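Local coordinates for PHOX (Pseudomonas fluorescens, PDB 4A9V), which hydrolyses phosphate monoesters as an alkaline phosphatase of the PhoX family, a beta-propeller with an iron-calcium cofactor, at residues V451-A459 with A500-N508. Residues are numbered along the deposited sequence; the frame is centred on the assembly and turned at random.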
# COMPACT_ATOMS: atom_id res chain seq x y z
N VAL A 451 16.02 12.13 5.29
CA VAL A 451 15.07 12.79 6.17
C VAL A 451 14.47 13.95 5.40
O VAL A 451 15.18 14.88 5.03
CB VAL A 451 15.75 13.29 7.46
CG1 VAL A 451 14.70 13.88 8.39
CG2 VAL A 451 16.51 12.16 8.15
N ALA A 452 13.21 13.82 5.00
CA ALA A 452 12.58 14.85 4.19
C ALA A 452 12.46 16.14 4.99
O ALA A 452 12.37 16.12 6.22
CB ALA A 452 11.22 14.39 3.69
N GLY A 453 12.46 17.26 4.29
CA GLY A 453 12.31 18.55 4.93
C GLY A 453 12.20 19.66 3.92
O GLY A 453 12.15 19.42 2.71
N ASN A 454 12.14 20.88 4.42
CA ASN A 454 12.03 22.05 3.57
C ASN A 454 13.16 23.02 3.88
O ASN A 454 13.05 23.85 4.78
CB ASN A 454 10.69 22.75 3.75
CG ASN A 454 10.43 23.80 2.69
OD1 ASN A 454 11.36 24.48 2.24
ND2 ASN A 454 9.19 23.88 2.22
N PRO A 455 14.29 22.89 3.18
CA PRO A 455 15.45 23.74 3.46
C PRO A 455 15.29 25.17 2.95
O PRO A 455 16.10 26.02 3.28
CB PRO A 455 16.59 23.03 2.73
CG PRO A 455 15.93 22.23 1.66
CD PRO A 455 14.62 21.80 2.24
N SER A 456 14.21 25.45 2.22
CA SER A 456 13.89 26.82 1.85
C SER A 456 13.25 27.58 3.01
O SER A 456 13.57 28.74 3.26
CB SER A 456 12.96 26.85 0.63
OG SER A 456 13.67 26.50 -0.54
N VAL A 457 12.42 26.88 3.77
CA VAL A 457 11.63 27.49 4.83
C VAL A 457 12.33 27.32 6.18
O VAL A 457 12.24 28.19 7.05
CB VAL A 457 10.23 26.87 4.88
CG1 VAL A 457 9.45 27.38 6.08
CG2 VAL A 457 9.48 27.14 3.58
N HIS A 458 13.07 26.22 6.33
CA HIS A 458 13.62 25.82 7.63
C HIS A 458 15.10 25.52 7.55
O HIS A 458 15.59 24.59 8.20
CB HIS A 458 12.86 24.61 8.18
CG HIS A 458 11.42 24.89 8.50
ND1 HIS A 458 11.04 25.79 9.44
CD2 HIS A 458 10.25 24.35 7.98
CE1 HIS A 458 9.70 25.78 9.54
NE2 HIS A 458 9.21 24.93 8.62
N ALA A 459 15.83 26.30 6.76
CA ALA A 459 17.26 26.09 6.59
C ALA A 459 17.97 25.98 7.94
O ALA A 459 17.75 26.80 8.83
CB ALA A 459 17.86 27.23 5.78
N ALA A 500 2.45 25.75 0.38
CA ALA A 500 2.44 26.91 1.27
C ALA A 500 2.94 26.51 2.65
O ALA A 500 2.92 25.34 3.02
CB ALA A 500 1.03 27.48 1.37
N GLY A 501 3.34 27.51 3.43
CA GLY A 501 3.78 27.27 4.80
C GLY A 501 4.96 26.32 4.86
O GLY A 501 5.98 26.54 4.19
N ASP A 502 4.82 25.24 5.62
CA ASP A 502 5.89 24.24 5.74
C ASP A 502 6.20 23.59 4.39
O ASP A 502 7.25 22.97 4.22
CB ASP A 502 5.52 23.15 6.75
CG ASP A 502 5.76 23.56 8.19
OD1 ASP A 502 6.48 24.56 8.43
OD2 ASP A 502 5.36 22.79 9.08
N PHE A 503 5.28 23.72 3.44
CA PHE A 503 5.37 22.99 2.18
C PHE A 503 5.57 23.95 1.00
O PHE A 503 5.50 23.53 -0.15
CB PHE A 503 4.12 22.14 1.99
CG PHE A 503 3.79 21.30 3.19
CD1 PHE A 503 4.61 20.23 3.53
CD2 PHE A 503 2.83 21.71 4.10
CE1 PHE A 503 4.40 19.53 4.71
CE2 PHE A 503 2.61 21.01 5.27
CZ PHE A 503 3.42 19.94 5.59
N ALA A 504 5.93 25.19 1.29
CA ALA A 504 6.17 26.17 0.23
C ALA A 504 7.27 25.67 -0.69
O ALA A 504 8.38 25.37 -0.24
CB ALA A 504 6.54 27.52 0.82
N GLY A 505 6.97 25.61 -1.99
CA GLY A 505 7.94 25.18 -2.98
C GLY A 505 7.87 23.71 -3.36
O GLY A 505 8.59 23.27 -4.26
N MET A 506 7.05 22.94 -2.67
CA MET A 506 6.97 21.50 -2.94
C MET A 506 5.94 21.13 -4.00
O MET A 506 6.02 20.05 -4.59
CB MET A 506 6.69 20.74 -1.65
CG MET A 506 7.88 20.79 -0.71
SD MET A 506 7.53 20.04 0.89
CE MET A 506 9.19 19.99 1.56
N GLY A 507 4.95 21.98 -4.22
CA GLY A 507 3.95 21.73 -5.25
C GLY A 507 3.09 20.50 -5.02
O GLY A 507 2.89 20.07 -3.88
N ASN A 508 2.61 19.92 -6.11
CA ASN A 508 1.73 18.76 -6.10
C ASN A 508 2.52 17.51 -5.71
O ASN A 508 3.75 17.49 -5.77
CB ASN A 508 1.11 18.57 -7.48
CG ASN A 508 0.06 19.61 -7.83
OD1 ASN A 508 -0.28 20.48 -7.02
ND2 ASN A 508 -0.45 19.52 -9.04
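The imidazole of His458 turns its edge to Asp502: OD1 of Asp502 lies in the ring plane, 2.8 Å from His458 NE2, in a nearly straight hydrogen bond (N-H...O 169°). The carboxylate is turned 66° against the ring and is met from above its own plane. CG1 of Val457 sits over the centre of one imidazole face. The Phe503 ring has CB of Asp502 over one face and SD of Met506 at its edge.

A further flat group, the amide of Asn454, bridges the two segments. The side chain of Asn454 reaches 500-508 because its chi1 of -168° sets CG opposite the backbone N, and there ND2 donates to Asp502 O at 2.9 Å and to Ala504 O at 3.0 Å. Ala504 O lies in the amide plane, whereas Asp502 O is tilted from it. On its own segment, OD1 accepts from Val457 N in an Asx motif, with a weak bond from Ser456 N.

Methyl groups pack beside this amide: CE of Met506 rests against Asn454 CB and makes a close methyl-carbonyl contact with Gly453 O at 3.2 Å, while Val457 CG2 meets Ala504 CB at 4.1 Å.

The contact joins two loops of the propeller, one following strand 443-451 and the other linking strands 489-493 and 510-514. Tyr426 OH also bonds to Asp502 O. Anchored through both OD1 and ND2, the buried Asn454 amide has its rotation fixed, and the carboxylate of Asp502 would probably favour a protonated His458.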